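Local coordinates for protein alpha-galactosidase 1 (Saccharomyces cerevisiae, PDB 3LRL) that hydrolyses terminal, non-reducing alpha-D-galactose residues from alpha-D-galactosides, including galactose oligosaccharides, galactomannans and galactolipids, at residues Lys67-Asp72 with Asn106-Gly111; Leu71-Ser76 with Ala122-Ser127; Arg205-Val210 with Met240-Lys245; Asp218-Cys223 with Gly234-Ile239. The protein carries 1 engineered substitution. All blocks are in the same frame, centred on the assembly; numbering follows the deposited sequence.

Contact 1 of 4, residues Lys67-Asp72 with Asn106-Gly111. With GLA (alpha-D-galactopyranose), chain D.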
# COMPACT_ATOMS: atom_id res chain seq x y z
N LYS A 67 7.85 -7.94 38.37
CA LYS A 67 7.12 -7.24 39.41
C LYS A 67 5.69 -6.86 39.05
O LYS A 67 4.88 -6.64 39.95
CB LYS A 67 7.94 -6.03 39.87
CG LYS A 67 8.91 -6.39 41.03
CD LYS A 67 10.24 -5.64 40.96
CE LYS A 67 11.21 -6.10 42.04
NZ LYS A 67 10.78 -5.65 43.43
N TYR A 68 5.37 -6.80 37.76
CA TYR A 68 4.00 -6.52 37.31
C TYR A 68 3.13 -7.76 37.17
O TYR A 68 3.35 -8.59 36.29
CB TYR A 68 4.00 -5.76 35.98
CG TYR A 68 4.45 -4.33 36.08
CD1 TYR A 68 3.60 -3.33 36.58
CD2 TYR A 68 5.72 -3.96 35.64
CE1 TYR A 68 4.01 -2.01 36.66
CE2 TYR A 68 6.14 -2.64 35.72
CZ TYR A 68 5.28 -1.66 36.23
OH TYR A 68 5.69 -0.35 36.29
N ILE A 69 2.12 -7.85 38.03
CA ILE A 69 1.10 -8.88 37.93
C ILE A 69 -0.03 -8.27 37.15
O ILE A 69 -0.74 -7.42 37.66
CB ILE A 69 0.59 -9.30 39.34
CG1 ILE A 69 1.75 -9.83 40.22
CG2 ILE A 69 -0.61 -10.29 39.23
CD1 ILE A 69 2.36 -11.16 39.78
N ILE A 70 -0.21 -8.70 35.91
CA ILE A 70 -1.19 -8.09 35.02
C ILE A 70 -2.47 -8.90 34.86
O ILE A 70 -2.45 -9.97 34.26
CB ILE A 70 -0.59 -7.78 33.64
CG1 ILE A 70 0.72 -6.99 33.78
CG2 ILE A 70 -1.61 -7.02 32.80
CD1 ILE A 70 1.69 -7.13 32.59
N LEU A 71 -3.56 -8.37 35.38
CA LEU A 71 -4.89 -8.93 35.17
C LEU A 71 -5.37 -8.51 33.78
O LEU A 71 -5.26 -7.34 33.40
CB LEU A 71 -5.87 -8.48 36.26
CG LEU A 71 -7.33 -8.97 36.16
CD1 LEU A 71 -7.47 -10.52 36.14
CD2 LEU A 71 -8.19 -8.38 37.26
N ASP A 72 -5.89 -9.48 33.03
CA ASP A 72 -6.20 -9.29 31.62
C ASP A 72 -7.72 -9.20 31.44
O ASP A 72 -8.42 -8.81 32.36
CB ASP A 72 -5.54 -10.40 30.78
CG ASP A 72 -5.30 -9.98 29.34
OD1 ASP A 72 -4.18 -9.51 29.02
OD2 ASP A 72 -6.24 -10.12 28.53
N ASN A 106 3.12 -7.32 49.17
CA ASN A 106 4.20 -8.26 48.85
C ASN A 106 5.19 -7.70 47.81
O ASN A 106 5.87 -8.46 47.12
CB ASN A 106 3.68 -9.66 48.49
CG ASN A 106 4.80 -10.75 48.58
OD1 ASN A 106 5.83 -10.57 49.27
ND2 ASN A 106 4.60 -11.87 47.89
N SER A 107 5.26 -6.37 47.75
CA SER A 107 6.18 -5.61 46.90
C SER A 107 6.01 -5.89 45.40
O SER A 107 6.98 -5.76 44.64
CB SER A 107 7.64 -5.81 47.33
OG SER A 107 7.83 -5.39 48.66
N PHE A 108 4.79 -6.27 45.01
CA PHE A 108 4.41 -6.37 43.60
C PHE A 108 3.80 -5.08 43.08
O PHE A 108 3.31 -4.25 43.85
CB PHE A 108 3.37 -7.48 43.38
CG PHE A 108 3.93 -8.86 43.25
CD1 PHE A 108 3.65 -9.81 44.22
CD2 PHE A 108 4.71 -9.21 42.16
CE1 PHE A 108 4.14 -11.10 44.11
CE2 PHE A 108 5.22 -10.50 42.04
CZ PHE A 108 4.94 -11.45 43.02
N LEU A 109 3.82 -4.95 41.75
CA LEU A 109 3.06 -3.94 41.02
C LEU A 109 1.83 -4.60 40.33
O LEU A 109 1.86 -5.78 39.99
CB LEU A 109 3.98 -3.16 40.06
CG LEU A 109 5.07 -2.26 40.71
CD1 LEU A 109 5.88 -1.46 39.69
CD2 LEU A 109 4.52 -1.27 41.78
N PHE A 110 0.76 -3.84 40.18
CA PHE A 110 -0.54 -4.35 39.72
C PHE A 110 -1.02 -3.78 38.35
O PHE A 110 -1.20 -2.57 38.20
CB PHE A 110 -1.60 -4.08 40.80
CG PHE A 110 -2.97 -4.59 40.46
CD1 PHE A 110 -3.17 -5.86 39.91
CD2 PHE A 110 -4.09 -3.81 40.74
CE1 PHE A 110 -4.46 -6.33 39.61
CE2 PHE A 110 -5.36 -4.28 40.44
CZ PHE A 110 -5.54 -5.54 39.87
N GLY A 111 -1.23 -4.68 37.38
CA GLY A 111 -1.72 -4.30 36.06
C GLY A 111 -3.17 -4.66 35.82
O GLY A 111 -3.67 -5.70 36.31
C1 GLA D . -5.60 -9.35 21.87
C2 GLA D . -4.22 -8.87 22.41
C3 GLA D . -4.07 -9.34 23.88
C4 GLA D . -5.37 -9.27 24.75
C5 GLA D . -6.62 -9.78 24.04
C6 GLA D . -7.88 -9.52 24.87
O2 GLA D . -3.10 -9.28 21.55
O3 GLA D . -2.99 -8.65 24.48
O4 GLA D . -5.66 -7.97 25.22
O5 GLA D . -6.70 -9.13 22.77
O6 GLA D . -8.42 -10.69 25.48
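The CG1 branch of I69 stands opposite its own carbonyl carbon (chi1 -58°), which carries it over one face of the F108 ring. CG1 of I69 lies 4.0 Å from the F108 ring centroid, offset toward the rim, in a CH-pi contact. CD1 of I69 extends the cover to CE2 of F108, at 3.7 Å. The edge of this ring meets backbone: K67 O lies near its plane, 3.4 Å from F108 CD2. On the other face of the sheet, Y68 and L109 run alongside each other. L109 CB sits 3.5 Å from Y68 CD1, and L109 CD1 reaches Y68 CZ and OH. Strands 68-70 and 109-111 are neighbours in the parallel sheet of the TIM barrel, joined by a beta-alpha-beta crossover through helix 96-105. S107 is the C-prime residue of the Schellman motif that ends this helix. Four backbone bonds join the strands, among them I69 N to L109 O (2.9 Å, 172°) and G111 N to I69 O (2.8 Å). Glycine suits position 111, as a CB would clash with I70 CG1. F110 packs on helix 96-105, while I69 and F108 face helix 46-58. Beyond the strand, substrate-binding D72 forms a salt bridge with K147.

Contact 2 of 4, residues Leu71-Ser76 with Ala122-Ser127. With GLA (alpha-D-galactopyranose), chain D.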
# COMPACT_ATOMS: atom_id res chain seq x y z
N LEU A 71 -3.56 -8.37 35.38
CA LEU A 71 -4.89 -8.93 35.17
C LEU A 71 -5.37 -8.51 33.78
O LEU A 71 -5.26 -7.34 33.40
CB LEU A 71 -5.87 -8.48 36.26
CG LEU A 71 -7.33 -8.97 36.16
CD1 LEU A 71 -7.47 -10.52 36.14
CD2 LEU A 71 -8.19 -8.38 37.26
N ASP A 72 -5.89 -9.48 33.03
CA ASP A 72 -6.20 -9.29 31.62
C ASP A 72 -7.72 -9.20 31.44
O ASP A 72 -8.42 -8.81 32.36
CB ASP A 72 -5.54 -10.40 30.78
CG ASP A 72 -5.30 -9.98 29.34
OD1 ASP A 72 -4.18 -9.51 29.02
OD2 ASP A 72 -6.24 -10.12 28.53
N ASP A 73 -8.22 -9.57 30.27
CA ASP A 73 -9.64 -9.43 29.95
C ASP A 73 -10.57 -10.15 30.93
O ASP A 73 -10.12 -10.90 31.80
CB ASP A 73 -9.89 -9.97 28.54
CG ASP A 73 -10.96 -9.21 27.79
OD1 ASP A 73 -11.87 -8.61 28.39
OD2 ASP A 73 -10.90 -9.25 26.55
N CYS A 74 -11.87 -9.89 30.79
CA CYS A 74 -12.97 -10.63 31.47
C CYS A 74 -13.09 -10.42 32.96
O CYS A 74 -13.58 -11.30 33.65
CB CYS A 74 -12.86 -12.14 31.23
SG CYS A 74 -12.20 -12.62 29.63
N TRP A 75 -12.66 -9.28 33.47
CA TRP A 75 -12.70 -9.03 34.90
C TRP A 75 -13.94 -8.27 35.38
O TRP A 75 -14.23 -8.25 36.57
CB TRP A 75 -11.45 -8.28 35.31
CG TRP A 75 -11.34 -6.93 34.69
CD1 TRP A 75 -10.71 -6.62 33.52
CD2 TRP A 75 -11.89 -5.69 35.20
NE1 TRP A 75 -10.82 -5.27 33.27
CE2 TRP A 75 -11.52 -4.67 34.28
CE3 TRP A 75 -12.62 -5.34 36.35
CZ2 TRP A 75 -11.88 -3.33 34.47
CZ3 TRP A 75 -12.97 -4.02 36.53
CH2 TRP A 75 -12.60 -3.02 35.59
N SER A 76 -14.64 -7.62 34.46
CA SER A 76 -15.73 -6.73 34.82
C SER A 76 -17.09 -7.36 34.56
O SER A 76 -17.20 -8.41 33.90
CB SER A 76 -15.59 -5.39 34.08
OG SER A 76 -15.56 -5.56 32.68
N ALA A 122 -12.82 -9.82 24.40
CA ALA A 122 -13.74 -10.87 24.85
C ALA A 122 -15.17 -10.36 25.10
O ALA A 122 -16.02 -11.10 25.62
CB ALA A 122 -13.21 -11.57 26.09
N GLY A 123 -15.43 -9.10 24.75
CA GLY A 123 -16.80 -8.56 24.74
C GLY A 123 -17.27 -7.86 26.00
O GLY A 123 -18.46 -7.56 26.15
N TYR A 124 -16.33 -7.58 26.89
CA TYR A 124 -16.65 -6.81 28.10
C TYR A 124 -16.65 -5.31 27.80
O TYR A 124 -16.28 -4.91 26.71
CB TYR A 124 -15.72 -7.21 29.26
CG TYR A 124 -15.96 -8.65 29.70
CD1 TYR A 124 -15.47 -9.72 28.94
CD2 TYR A 124 -16.72 -8.93 30.82
CE1 TYR A 124 -15.72 -11.05 29.31
CE2 TYR A 124 -16.96 -10.25 31.22
CZ TYR A 124 -16.47 -11.30 30.45
OH TYR A 124 -16.70 -12.60 30.84
N PRO A 125 -17.13 -4.47 28.74
CA PRO A 125 -17.14 -3.01 28.54
C PRO A 125 -15.75 -2.46 28.15
O PRO A 125 -14.79 -2.72 28.87
CB PRO A 125 -17.51 -2.48 29.92
CG PRO A 125 -18.25 -3.56 30.56
CD PRO A 125 -17.69 -4.84 30.06
N GLY A 126 -15.68 -1.70 27.05
CA GLY A 126 -14.45 -1.03 26.62
C GLY A 126 -14.41 0.44 27.05
O GLY A 126 -15.40 0.96 27.53
N SER A 127 -13.28 1.11 26.84
CA SER A 127 -13.11 2.45 27.40
C SER A 127 -13.23 3.60 26.41
O SER A 127 -13.13 4.75 26.83
CB SER A 127 -11.76 2.57 28.11
OG SER A 127 -11.69 1.71 29.23
C1 GLA D . -5.60 -9.35 21.87
C2 GLA D . -4.22 -8.87 22.41
C3 GLA D . -4.07 -9.34 23.88
C4 GLA D . -5.37 -9.27 24.75
C5 GLA D . -6.62 -9.78 24.04
C6 GLA D . -7.88 -9.52 24.87
O2 GLA D . -3.10 -9.28 21.55
O3 GLA D . -2.99 -8.65 24.48
O4 GLA D . -5.66 -7.97 25.22
O5 GLA D . -6.70 -9.13 22.77
O6 GLA D . -8.42 -10.69 25.48
O HOH W 1 -14.14 -4.47 30.92
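Y124 presents one ring face to C74, and this is the tight part of the contact. CA of C74 sits over the ring centre, 3.6 Å from the Y124 centroid, in a CH-pi contact. C74 CB adds a touch on Y124 CE1 at 3.6 Å. The sulfur lies obliquely to the ring and also meets A122 CB; it is bonded to C42 in a disulfide. S76 O approaches the Y124 ring at its edge, 3.2 Å from CD2. Both segments are loops that follow strands 68-70 and 109-115 of the TIM barrel, at the strand ends that form the active site. D73, a substrate-binding residue, joins them there. Its OD2 accepts from A122 N (2.9 Å) on the syn side, tilted 31° out of the carboxylate plane. The same OD2 takes a bond from O6 of the galactose at 3.1 Å. D73 OD1 accepts from C74 N at 2.7 Å and from T120, so both carboxylate oxygens are held. One step back, D72 OD2 accepts from D73 N. P125 is the slighter side. It buries little, its CD lies 3.5 Å from S76 OG, and a water links this hydroxyl to P125 O.

Contact 3 of 4, residues Arg205-Val210 with Met240-Lys245. With GLA (alpha-D-galactopyranose), chain D; GLC (alpha-D-glucopyranose), chain B.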
# COMPACT_ATOMS: atom_id res chain seq x y z
N ARG A 205 2.65 -2.93 21.62
CA ARG A 205 2.60 -4.15 20.81
C ARG A 205 2.80 -3.72 19.37
O ARG A 205 2.12 -2.80 18.87
CB ARG A 205 1.27 -4.88 21.01
CG ARG A 205 1.18 -5.62 22.35
CD ARG A 205 1.83 -7.02 22.28
NE ARG A 205 1.20 -7.80 21.20
CZ ARG A 205 0.03 -8.43 21.31
NH1 ARG A 205 -0.62 -8.43 22.46
NH2 ARG A 205 -0.46 -9.09 20.28
N MET A 206 3.77 -4.36 18.71
CA MET A 206 4.09 -4.09 17.31
C MET A 206 3.60 -5.16 16.33
O MET A 206 3.99 -5.16 15.15
CB MET A 206 5.60 -3.79 17.13
CG MET A 206 6.60 -4.74 17.84
SD MET A 206 6.35 -6.50 17.49
CE MET A 206 6.83 -6.69 15.81
N SER A 207 2.72 -6.05 16.79
CA SER A 207 2.18 -7.15 15.96
C SER A 207 0.91 -7.83 16.51
O SER A 207 0.51 -7.59 17.66
CB SER A 207 3.27 -8.22 15.72
OG SER A 207 3.34 -9.09 16.84
N GLY A 208 0.30 -8.70 15.70
CA GLY A 208 -0.75 -9.59 16.20
C GLY A 208 -0.24 -10.54 17.28
O GLY A 208 0.98 -10.65 17.51
N ASP A 209 -1.15 -11.21 17.97
CA ASP A 209 -0.75 -12.10 19.08
C ASP A 209 0.27 -13.18 18.72
O ASP A 209 0.19 -13.78 17.63
CB ASP A 209 -1.97 -12.77 19.71
CG ASP A 209 -2.95 -11.78 20.32
OD1 ASP A 209 -2.64 -10.56 20.52
OD2 ASP A 209 -4.06 -12.27 20.64
N VAL A 210 1.21 -13.43 19.62
CA VAL A 210 2.12 -14.57 19.51
C VAL A 210 1.41 -15.88 19.84
O VAL A 210 0.31 -15.90 20.42
CB VAL A 210 3.40 -14.41 20.40
CG1 VAL A 210 3.09 -14.62 21.88
CG2 VAL A 210 4.54 -15.32 19.91
N MET A 240 9.00 -16.35 15.17
CA MET A 240 9.88 -15.82 14.13
C MET A 240 9.19 -14.80 13.24
O MET A 240 9.84 -13.86 12.76
CB MET A 240 10.45 -16.95 13.26
CG MET A 240 11.61 -17.73 13.92
SD MET A 240 13.04 -16.74 14.45
CE MET A 240 13.67 -16.29 12.84
N ASN A 241 7.88 -14.96 13.02
CA ASN A 241 7.10 -13.97 12.29
C ASN A 241 7.14 -12.63 13.03
O ASN A 241 7.35 -11.57 12.44
CB ASN A 241 5.66 -14.46 12.14
CG ASN A 241 4.75 -13.43 11.51
OD1 ASN A 241 4.27 -12.52 12.19
ND2 ASN A 241 4.51 -13.56 10.23
N ILE A 242 6.96 -12.71 14.33
CA ILE A 242 6.98 -11.51 15.18
C ILE A 242 8.37 -10.91 15.28
O ILE A 242 8.52 -9.68 15.17
CB ILE A 242 6.36 -11.79 16.56
CG1 ILE A 242 4.85 -12.01 16.38
CG2 ILE A 242 6.63 -10.66 17.51
CD1 ILE A 242 4.16 -12.49 17.65
N LEU A 243 9.38 -11.75 15.47
CA LEU A 243 10.76 -11.26 15.54
C LEU A 243 11.17 -10.59 14.22
O LEU A 243 11.87 -9.57 14.20
CB LEU A 243 11.74 -12.39 15.88
CG LEU A 243 13.23 -11.99 15.90
CD1 LEU A 243 13.61 -11.01 17.08
CD2 LEU A 243 14.10 -13.23 15.89
N ASN A 244 10.72 -11.17 13.11
CA ASN A 244 11.05 -10.65 11.80
C ASN A 244 10.44 -9.27 11.55
O ASN A 244 11.10 -8.39 10.98
CB ASN A 244 10.65 -11.67 10.73
CG ASN A 244 11.64 -12.81 10.61
OD1 ASN A 244 12.79 -12.69 11.00
ND2 ASN A 244 11.19 -13.94 10.08
N LYS A 245 9.19 -9.09 11.99
CA LYS A 245 8.47 -7.81 11.88
C LYS A 245 9.11 -6.72 12.73
O LYS A 245 9.15 -5.53 12.34
CB LYS A 245 6.99 -7.97 12.27
CG LYS A 245 6.12 -8.66 11.23
CD LYS A 245 4.74 -8.98 11.79
CE LYS A 245 3.90 -9.78 10.77
NZ LYS A 245 2.64 -10.38 11.35
C1 GLA D . -5.60 -9.35 21.87
C2 GLA D . -4.22 -8.87 22.41
C3 GLA D . -4.07 -9.34 23.88
C4 GLA D . -5.37 -9.27 24.75
C5 GLA D . -6.62 -9.78 24.04
C6 GLA D . -7.88 -9.52 24.87
O2 GLA D . -3.10 -9.28 21.55
O3 GLA D . -2.99 -8.65 24.48
O4 GLA D . -5.66 -7.97 25.22
O5 GLA D . -6.70 -9.13 22.77
O6 GLA D . -8.42 -10.69 25.48
C1 GLC B . -9.75 -11.70 19.17
C2 GLC B . -9.69 -11.71 17.63
C3 GLC B . -8.29 -11.61 17.03
C4 GLC B . -7.47 -10.57 17.79
C5 GLC B . -7.38 -10.97 19.26
C6 GLC B . -6.61 -9.87 19.97
O1 GLC B . -10.87 -10.94 19.56
O2 GLC B . -10.36 -12.86 17.13
O3 GLC B . -8.41 -11.22 15.69
O4 GLC B . -6.15 -10.40 17.31
O5 GLC B . -8.65 -11.13 19.88
O6 GLC B . -5.84 -10.45 20.99
O HOH W 2 0.92 -8.99 12.80
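I242 gives the most surface to this contact and meets S207 and V210 with its CG1 branch. With CG1 opposite the carbonyl carbon (chi1 -69°) and the branch extended beyond it, CD1 sits 3.4 Å from V210 CB. The two side chains cross at about a right angle. I242 CG1 also touches S207 OG at 3.3 Å. That hydroxyl donates to G208 O, in the carbonyl plane on a lone pair. M206 comes next in buried area. Its chain is bent at every torsion, which curls CE back to 3.5 Å from I242 O and onto K245 CB. K245 is the third. Its extended chain passes S207, and NZ donates to N241 OD1 at 2.8 Å. A water bridges K245 NZ and G208 N. In this TIM-barrel domain, substrate-binding R205, which ends strand 203-205, and the loop residue D209, the proton donor, face the sugars. R205 NH2 donates almost straight to D209 OD1 (170°), within a salt bridge, and NH1 and NH2 both donate to O2 of the galactose. The modelled approach of D209 OD1 to this O2 is too short and doubtful. A methionine in place of R205 would probably leave O2 without these two donors and D209 without its charged mate. Strand 203-205 runs into the loop, M206 borders strand 258-260, and beyond helix 239-246 I242 and L243 pack on helix 273-285.

Contact 4 of 4, residues Asp218-Cys223 with Gly234-Ile239. With GLC (alpha-D-glucopyranose), chain B.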
# COMPACT_ATOMS: atom_id res chain seq x y z
N ASP A 218 0.51 -18.98 9.61
CA ASP A 218 -0.86 -19.19 10.01
C ASP A 218 -1.74 -18.24 9.22
O ASP A 218 -1.36 -17.10 8.96
CB ASP A 218 -1.02 -18.97 11.52
CG ASP A 218 -2.31 -19.54 12.07
OD1 ASP A 218 -3.40 -19.07 11.71
OD2 ASP A 218 -2.25 -20.45 12.91
N SER A 219 -2.91 -18.73 8.80
CA SER A 219 -3.81 -17.96 7.92
C SER A 219 -4.54 -16.86 8.70
O SER A 219 -5.13 -15.94 8.10
CB SER A 219 -4.81 -18.88 7.24
OG SER A 219 -5.63 -19.52 8.19
N ARG A 220 -4.49 -16.97 10.02
CA ARG A 220 -5.05 -15.96 10.93
C ARG A 220 -4.04 -14.81 11.20
O ARG A 220 -4.35 -13.82 11.85
CB ARG A 220 -5.51 -16.62 12.24
CG ARG A 220 -6.58 -17.69 12.03
CD ARG A 220 -6.77 -18.57 13.25
NE ARG A 220 -5.64 -19.48 13.48
CZ ARG A 220 -5.56 -20.32 14.51
NH1 ARG A 220 -6.53 -20.36 15.42
NH2 ARG A 220 -4.50 -21.12 14.64
N CYS A 221 -2.83 -14.98 10.67
CA CYS A 221 -1.77 -13.98 10.70
C CYS A 221 -1.29 -13.79 9.26
O CYS A 221 -0.24 -14.28 8.90
CB CYS A 221 -0.65 -14.47 11.63
SG CYS A 221 0.71 -13.35 11.90
N PRO A 222 -2.08 -13.08 8.42
CA PRO A 222 -1.77 -12.98 6.98
C PRO A 222 -0.48 -12.24 6.62
O PRO A 222 0.04 -12.43 5.52
CB PRO A 222 -2.96 -12.20 6.41
CG PRO A 222 -3.52 -11.43 7.60
CD PRO A 222 -3.29 -12.31 8.78
N CYS A 223 0.03 -11.40 7.52
CA CYS A 223 1.25 -10.67 7.20
C CYS A 223 2.44 -11.51 7.54
O CYS A 223 2.53 -12.03 8.65
CB CYS A 223 1.31 -9.36 7.96
SG CYS A 223 0.04 -8.20 7.43
N GLY A 234 -3.89 -9.60 12.89
CA GLY A 234 -4.38 -10.94 13.21
C GLY A 234 -3.83 -11.49 14.50
O GLY A 234 -3.55 -10.75 15.45
N PHE A 235 -3.68 -12.81 14.53
CA PHE A 235 -3.07 -13.50 15.68
C PHE A 235 -2.61 -14.90 15.29
O PHE A 235 -2.64 -15.25 14.12
CB PHE A 235 -3.97 -13.48 16.95
CG PHE A 235 -5.26 -14.29 16.85
CD1 PHE A 235 -5.86 -14.78 18.02
CD2 PHE A 235 -5.90 -14.53 15.63
CE1 PHE A 235 -7.06 -15.50 17.98
CE2 PHE A 235 -7.11 -15.26 15.56
CZ PHE A 235 -7.70 -15.74 16.73
N HIS A 236 -2.17 -15.68 16.27
CA HIS A 236 -1.50 -16.96 16.00
C HIS A 236 -0.29 -16.79 15.10
O HIS A 236 -0.04 -17.61 14.23
CB HIS A 236 -2.49 -18.00 15.46
CG HIS A 236 -3.57 -18.37 16.43
ND1 HIS A 236 -3.39 -19.32 17.42
CD2 HIS A 236 -4.82 -17.89 16.60
CE1 HIS A 236 -4.50 -19.41 18.14
NE2 HIS A 236 -5.38 -18.56 17.66
N CYS A 237 0.47 -15.71 15.32
CA CYS A 237 1.68 -15.42 14.56
C CYS A 237 2.79 -16.17 15.23
O CYS A 237 2.79 -16.27 16.45
CB CYS A 237 2.00 -13.92 14.59
SG CYS A 237 0.73 -12.84 13.88
N SER A 238 3.75 -16.67 14.46
CA SER A 238 4.85 -17.39 15.05
C SER A 238 5.83 -16.46 15.75
O SER A 238 5.85 -15.24 15.52
CB SER A 238 5.57 -18.25 14.01
OG SER A 238 6.21 -17.50 12.99
N ILE A 239 6.63 -17.06 16.61
CA ILE A 239 7.72 -16.37 17.27
C ILE A 239 8.65 -15.66 16.27
O ILE A 239 9.03 -14.51 16.51
CB ILE A 239 8.51 -17.37 18.16
CG1 ILE A 239 7.73 -17.66 19.45
CG2 ILE A 239 9.93 -16.86 18.46
CD1 ILE A 239 8.16 -18.96 20.19
C1 GLC B . -9.75 -11.70 19.17
C2 GLC B . -9.69 -11.71 17.63
C3 GLC B . -8.29 -11.61 17.03
C4 GLC B . -7.47 -10.57 17.79
C5 GLC B . -7.38 -10.97 19.26
C6 GLC B . -6.61 -9.87 19.97
O1 GLC B . -10.87 -10.94 19.56
O2 GLC B . -10.36 -12.86 17.13
O3 GLC B . -8.41 -11.22 15.69
O4 GLC B . -6.15 -10.40 17.31
O5 GLC B . -8.65 -11.13 19.88
O6 GLC B . -5.84 -10.45 20.99
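The guanidinium of R220 lies flat on the H236 ring, with centres 3.4 Å apart and planes at 9°. R220 belongs to a type I beta turn, D218 to C221, which also holds an Asx turn: D218 OD1 accepts from R220 N. The turn is tied to the second segment by a disulfide between C221 and C237. F235 N donates to R220 O at 2.9 Å, from above the carbonyl plane. G234 fits closely beside it, since a CB would clash with R220 O. R220 grips the D218 carboxylate side-on, NE to OD1 and NH2 to OD2, each 2.9 Å; both oxygens lie near the guanidinium plane, which fixes its rotation. D379 of the second subunit forms a further salt bridge with R220 NH1. A leucine in place of R220 would probably leave both carboxylates without their charged mate and the H236 ring without its flat cover. H236 CD2 sits over one face of the F235 ring and probably helps to place it. F235 packs on D209, the proton donor, which sets this loop beside the active site. The opposite face of F235 receives the glucose, with C3 of the sugar 4.0 Å from F235 CG.

In the fold
All four contacts lie in the barrel domain; 1 and 3 are buried, while 2 and 4, formed by loops alone, are only partly so. Contact 1 is held by the backbone ladder of two strands. Contact 3 rests a loop on a helix by apolar packing and a water. Contact 2 relies on a carboxylate and a CH-pi contact, contact 4 on a disulfide and a stacked guanidinium. Contacts 1 and 2 share L71 and D72, where a strand passes into a sugar-binding loop. Contact 4 is nested in the loop closed by contact 3, and D209 O meets C237 N between them. Contacts 1, 2 and 3 all reach the galactose; contacts 3 and 4 both touch the glucose.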